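PDB 3HRA: ankyrin repeat family protein from Enterococcus faecalis, which is of unknown function but, as an ankyrin repeat protein, probably binds other proteins through its stacked helical repeats. Local coordinates for residues 141-153 against 179-193. Residues are numbered along the deposited sequence; the frame is centred on the assembly and turned at random.
Sequences YTALIEAVGLREG and RTAMDYANQKGYTEI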
loop_
_atom_site.group_PDB
_atom_site.type_symbol
_atom_site.label_atom_id
_atom_site.label_comp_id
_atom_site.label_asym_id
_atom_site.label_seq_id
_atom_site.Cartn_x
_atom_site.Cartn_y
_atom_site.Cartn_z
ATOM N N TYR A 141 -7.676 5.940 12.930
ATOM C CA TYR A 141 -6.509 5.108 13.185
ATOM C C TYR A 141 -5.327 5.639 12.402
ATOM O O TYR A 141 -5.464 5.995 11.240
ATOM C CB TYR A 141 -6.712 3.650 12.744
ATOM C CG TYR A 141 -7.769 2.856 13.477
ATOM C CD1 TYR A 141 -8.367 1.758 12.873
ATOM C CD2 TYR A 141 -8.174 3.198 14.759
ATOM C CE1 TYR A 141 -9.326 1.017 13.525
ATOM C CE2 TYR A 141 -9.140 2.454 15.425
ATOM C CZ TYR A 141 -9.708 1.365 14.805
ATOM O OH TYR A 141 -10.670 0.616 15.452
ATOM N N THR A 142 -4.172 5.670 13.056
ATOM C CA THR A 142 -2.894 5.885 12.389
ATOM C C THR A 142 -2.258 4.516 12.158
ATOM O O THR A 142 -2.760 3.496 12.662
ATOM C CB THR A 142 -1.922 6.680 13.283
ATOM O OG1 THR A 142 -1.727 5.972 14.516
ATOM C CG2 THR A 142 -2.479 8.071 13.580
ATOM N N ALA A 143 -1.138 4.503 11.447
ATOM C CA ALA A 143 -0.368 3.277 11.245
ATOM C C ALA A 143 0.038 2.695 12.589
ATOM O O ALA A 143 -0.071 1.482 12.808
ATOM C CB ALA A 143 0.870 3.543 10.383
ATOM N N LEU A 144 0.482 3.555 13.500
ATOM C CA LEU A 144 0.866 3.094 14.830
ATOM C C LEU A 144 -0.291 2.429 15.585
ATOM O O LEU A 144 -0.128 1.349 16.168
ATOM C CB LEU A 144 1.417 4.252 15.650
ATOM C CG LEU A 144 1.949 3.855 17.019
ATOM C CD1 LEU A 144 3.192 2.944 16.899
ATOM C CD2 LEU A 144 2.259 5.123 17.832
ATOM N N ILE A 145 -1.449 3.078 15.595
ATOM C CA ILE A 145 -2.612 2.545 16.288
ATOM C C ILE A 145 -3.022 1.195 15.719
ATOM O O ILE A 145 -3.310 0.266 16.480
ATOM C CB ILE A 145 -3.808 3.534 16.274
ATOM C CG1 ILE A 145 -3.510 4.709 17.214
ATOM C CG2 ILE A 145 -5.064 2.831 16.729
ATOM C CD1 ILE A 145 -4.443 5.893 17.049
ATOM N N GLU A 146 -3.045 1.070 14.393
ATOM C CA GLU A 146 -3.419 -0.204 13.791
ATOM C C GLU A 146 -2.390 -1.284 14.130
ATOM O O GLU A 146 -2.763 -2.412 14.466
ATOM C CB GLU A 146 -3.627 -0.092 12.269
ATOM C CG GLU A 146 -4.823 0.777 11.871
ATOM C CD GLU A 146 -5.502 0.302 10.573
ATOM O OE1 GLU A 146 -5.009 -0.654 9.925
ATOM O OE2 GLU A 146 -6.541 0.873 10.198
ATOM N N ALA A 147 -1.103 -0.949 14.021
ATOM C CA ALA A 147 -0.043 -1.907 14.335
ATOM C C ALA A 147 -0.122 -2.427 15.777
ATOM O O ALA A 147 0.233 -3.573 16.045
ATOM C CB ALA A 147 1.335 -1.315 14.056
ATOM N N VAL A 148 -0.579 -1.580 16.698
ATOM C CA VAL A 148 -0.708 -1.951 18.108
ATOM C C VAL A 148 -2.059 -2.595 18.426
ATOM O O VAL A 148 -2.114 -3.695 18.973
ATOM C CB VAL A 148 -0.531 -0.734 19.032
ATOM C CG1 VAL A 148 -0.851 -1.124 20.490
ATOM C CG2 VAL A 148 0.900 -0.208 18.936
ATOM N N GLY A 149 -3.143 -1.915 18.054
ATOM C CA GLY A 149 -4.468 -2.268 18.539
ATOM C C GLY A 149 -5.204 -3.331 17.755
ATOM O O GLY A 149 -6.056 -4.043 18.296
ATOM N N LEU A 150 -4.892 -3.446 16.475
ATOM C CA LEU A 150 -5.638 -4.354 15.625
ATOM C C LEU A 150 -4.962 -5.709 15.521
ATOM O O LEU A 150 -5.554 -6.651 15.018
ATOM C CB LEU A 150 -5.845 -3.753 14.240
ATOM C CG LEU A 150 -7.060 -2.823 14.094
ATOM C CD1 LEU A 150 -7.138 -1.792 15.200
ATOM C CD2 LEU A 150 -7.052 -2.144 12.731
ATOM N N ARG A 151 -3.729 -5.803 16.008
ATOM C CA ARG A 151 -2.917 -6.996 15.773
ATOM C C ARG A 151 -2.497 -7.703 17.065
ATOM O O ARG A 151 -2.976 -7.381 18.145
ATOM C CB ARG A 151 -1.696 -6.654 14.910
ATOM C CG ARG A 151 -2.067 -6.064 13.536
ATOM C CD ARG A 151 -2.995 -6.976 12.713
ATOM N NE ARG A 151 -2.482 -8.340 12.569
ATOM C CZ ARG A 151 -2.530 -9.061 11.448
ATOM N NH1 ARG A 151 -3.046 -8.551 10.336
ATOM N NH2 ARG A 151 -2.040 -10.299 11.436
ATOM N N GLU A 152 -1.576 -8.656 16.928
ATOM C CA GLU A 152 -1.295 -9.656 17.964
ATOM C C GLU A 152 -0.186 -9.304 18.971
ATOM O O GLU A 152 0.096 -10.082 19.886
ATOM C CB GLU A 152 -0.974 -10.992 17.285
ATOM C CG GLU A 152 -2.131 -11.558 16.438
ATOM C CD GLU A 152 -2.412 -10.755 15.169
ATOM O OE1 GLU A 152 -1.459 -10.162 14.611
ATOM O OE2 GLU A 152 -3.586 -10.721 14.726
ATOM N N GLY A 153 0.451 -8.153 18.791
ATOM C CA GLY A 153 1.457 -7.680 19.730
ATOM C C GLY A 153 2.767 -8.445 19.742
ATOM O O GLY A 153 3.568 -8.285 20.671
ATOM N N ARG A 179 -8.954 6.778 21.865
ATOM C CA ARG A 179 -7.865 5.949 22.382
ATOM C C ARG A 179 -6.551 6.166 21.626
ATOM O O ARG A 179 -6.544 6.389 20.413
ATOM C CB ARG A 179 -8.277 4.470 22.369
ATOM C CG ARG A 179 -9.210 4.091 23.528
ATOM C CD ARG A 179 -9.533 2.593 23.549
ATOM N NE ARG A 179 -10.402 2.221 22.436
ATOM C CZ ARG A 179 -10.927 1.009 22.240
ATOM N NH1 ARG A 179 -10.684 0.018 23.091
ATOM N NH2 ARG A 179 -11.706 0.794 21.182
ATOM N N THR A 180 -5.445 6.095 22.360
ATOM C CA THR A 180 -4.123 6.168 21.761
ATOM C C THR A 180 -3.518 4.771 21.642
ATOM O O THR A 180 -4.038 3.790 22.182
ATOM C CB THR A 180 -3.142 7.027 22.604
ATOM O OG1 THR A 180 -2.938 6.397 23.875
ATOM C CG2 THR A 180 -3.677 8.459 22.788
ATOM N N ALA A 181 -2.396 4.692 20.946
ATOM C CA ALA A 181 -1.649 3.439 20.845
ATOM C C ALA A 181 -1.260 2.879 22.234
ATOM O O ALA A 181 -1.370 1.681 22.490
ATOM C CB ALA A 181 -0.416 3.647 19.983
ATOM N N MET A 182 -0.819 3.749 23.132
ATOM C CA MET A 182 -0.478 3.340 24.492
ATOM C C MET A 182 -1.689 2.735 25.201
ATOM O O MET A 182 -1.568 1.739 25.911
ATOM C CB MET A 182 0.035 4.555 25.273
ATOM C CG MET A 182 0.740 4.233 26.566
ATOM S SD MET A 182 1.536 5.696 27.284
ATOM C CE MET A 182 2.996 5.867 26.261
ATOM N N ASP A 183 -2.855 3.344 25.001
ATOM C CA ASP A 183 -4.114 2.840 25.566
ATOM C C ASP A 183 -4.390 1.412 25.126
ATOM O O ASP A 183 -4.707 0.557 25.959
ATOM C CB ASP A 183 -5.302 3.731 25.156
ATOM C CG ASP A 183 -5.299 5.072 25.855
ATOM O OD1 ASP A 183 -4.776 5.149 26.994
ATOM O OD2 ASP A 183 -5.820 6.053 25.261
ATOM N N TYR A 184 -4.263 1.147 23.823
ATOM C CA TYR A 184 -4.545 -0.184 23.295
ATOM C C TYR A 184 -3.553 -1.227 23.820
ATOM O O TYR A 184 -3.953 -2.318 24.217
ATOM C CB TYR A 184 -4.557 -0.191 21.756
ATOM C CG TYR A 184 -5.812 0.412 21.154
ATOM C CD1 TYR A 184 -7.026 -0.257 21.228
ATOM C CD2 TYR A 184 -5.773 1.638 20.498
ATOM C CE1 TYR A 184 -8.182 0.284 20.674
ATOM C CE2 TYR A 184 -6.927 2.186 19.925
ATOM C CZ TYR A 184 -8.123 1.504 20.029
ATOM O OH TYR A 184 -9.273 2.029 19.487
ATOM N N ALA A 185 -2.264 -0.901 23.800
ATOM C CA ALA A 185 -1.251 -1.844 24.254
ATOM C C ALA A 185 -1.483 -2.214 25.714
ATOM O O ALA A 185 -1.393 -3.376 26.096
ATOM C CB ALA A 185 0.145 -1.264 24.069
ATOM N N ASN A 186 -1.777 -1.207 26.526
ATOM C CA ASN A 186 -2.087 -1.420 27.932
ATOM C C ASN A 186 -3.325 -2.316 28.154
ATOM O O ASN A 186 -3.286 -3.252 28.964
ATOM C CB ASN A 186 -2.260 -0.070 28.634
ATOM C CG ASN A 186 -2.396 -0.209 30.128
ATOM O OD1 ASN A 186 -3.390 0.220 30.710
ATOM N ND2 ASN A 186 -1.410 -0.828 30.753
ATOM N N GLN A 187 -4.412 -2.019 27.446
ATOM C CA GLN A 187 -5.655 -2.793 27.547
ATOM C C GLN A 187 -5.464 -4.257 27.162
ATOM O O GLN A 187 -6.065 -5.153 27.763
ATOM C CB GLN A 187 -6.747 -2.183 26.660
ATOM C CG GLN A 187 -7.318 -0.865 27.178
ATOM C CD GLN A 187 -8.153 -0.126 26.122
ATOM O OE1 GLN A 187 -8.440 1.062 26.274
ATOM N NE2 GLN A 187 -8.535 -0.826 25.051
ATOM N N LYS A 188 -4.620 -4.496 26.166
ATOM C CA LYS A 188 -4.481 -5.828 25.593
ATOM C C LYS A 188 -3.384 -6.629 26.279
ATOM O O LYS A 188 -3.201 -7.810 26.006
ATOM C CB LYS A 188 -4.203 -5.712 24.106
ATOM C CG LYS A 188 -5.310 -4.974 23.370
ATOM C CD LYS A 188 -5.205 -5.135 21.887
ATOM C CE LYS A 188 -6.341 -4.373 21.215
ATOM N NZ LYS A 188 -7.632 -4.488 21.977
ATOM N N GLY A 189 -2.656 -5.971 27.171
ATOM C CA GLY A 189 -1.567 -6.617 27.883
ATOM C C GLY A 189 -0.336 -6.816 27.017
ATOM O O GLY A 189 0.437 -7.740 27.255
ATOM N N TYR A 190 -0.140 -5.939 26.027
ATOM C CA TYR A 190 1.021 -6.040 25.134
ATOM C C TYR A 190 2.245 -5.385 25.761
ATOM O O TYR A 190 2.639 -4.275 25.392
ATOM C CB TYR A 190 0.719 -5.420 23.762
ATOM C CG TYR A 190 -0.326 -6.167 22.963
ATOM C CD1 TYR A 190 -0.886 -5.600 21.828
ATOM C CD2 TYR A 190 -0.756 -7.440 23.346
ATOM C CE1 TYR A 190 -1.841 -6.274 21.081
ATOM C CE2 TYR A 190 -1.721 -8.131 22.599
ATOM C CZ TYR A 190 -2.257 -7.538 21.472
ATOM O OH TYR A 190 -3.224 -8.189 20.720
ATOM N N THR A 191 2.834 -6.088 26.724
ATOM C CA THR A 191 3.906 -5.569 27.543
ATOM C C THR A 191 5.094 -5.009 26.777
ATOM O O THR A 191 5.583 -3.939 27.109
ATOM C CB THR A 191 4.429 -6.642 28.534
ATOM O OG1 THR A 191 3.319 -7.258 29.193
ATOM C CG2 THR A 191 5.322 -5.997 29.557
ATOM N N GLU A 192 5.583 -5.735 25.778
ATOM C CA GLU A 192 6.763 -5.280 25.047
ATOM C C GLU A 192 6.487 -4.004 24.256
ATOM O O GLU A 192 7.329 -3.117 24.203
ATOM C CB GLU A 192 7.306 -6.368 24.122
ATOM C CG GLU A 192 7.802 -7.629 24.838
ATOM C CD GLU A 192 9.004 -7.363 25.753
ATOM O OE1 GLU A 192 9.809 -6.449 25.459
ATOM O OE2 GLU A 192 9.147 -8.077 26.769
ATOM N N ILE A 193 5.307 -3.915 23.645
ATOM C CA ILE A 193 4.903 -2.682 22.985
ATOM C C ILE A 193 4.780 -1.521 23.972
ATOM O O ILE A 193 5.249 -0.412 23.692
ATOM C CB ILE A 193 3.618 -2.877 22.136
ATOM C CG1 ILE A 193 3.963 -3.751 20.930
ATOM C CG2 ILE A 193 3.051 -1.541 21.680
ATOM C CD1 ILE A 193 2.777 -4.114 20.040
HETATM O O HOH W 1 3.738 -6.742 22.969
#
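V148 is the main bump of this contact. It fits as a knob into a hole lined by A181, Y184, A185 and I193. Its CG1, anti to the backbone N (chi1 173°), presses on the backbone of helix 181-188 at A181 O, 3.5 Å away, and on A185 CB. Its CG2 turns to the following helix and meets I193 CG2. A181 is a smaller bump: its methyl CB lies 3.7 Å from L144 CD2 and also touches I145 CG1. I145 CG2 meets Y184 CE2 obliquely, at 3.8 Å. Beside it G149 makes a hollow. With no side chain there, the CB of Y184 comes within 3.8 Å of G149 CA. The hydroxyl of Y184 bonds to D175 outside the contact.

Y190 fills a second hollow, against the loop residues R151 to G153. G153 CA sits over one face of its ring, a CH-pi contact of 3.8 Å to the ring centroid. K188 CB lies over the opposite face, so the ring is sandwiched between the two. V148 O lies at the ring edge. Y190 OH donates to R151 O at 2.7 Å, in the carbonyl plane and on a lone pair, which ties the ring to this loop. A water bridges G153 O and, weakly, I193 N.

Helices 143-149 and 181-188 run parallel, 2° apart, with axes 8.6 Å from each other. T142 caps the first, and T180 with D183 forms a capping box on the second. Such side-by-side stacking of parallel helices is characteristic of the ankyrin repeat fold, where successive repeats stack in this way; here it lies near the C-terminal end of the chain.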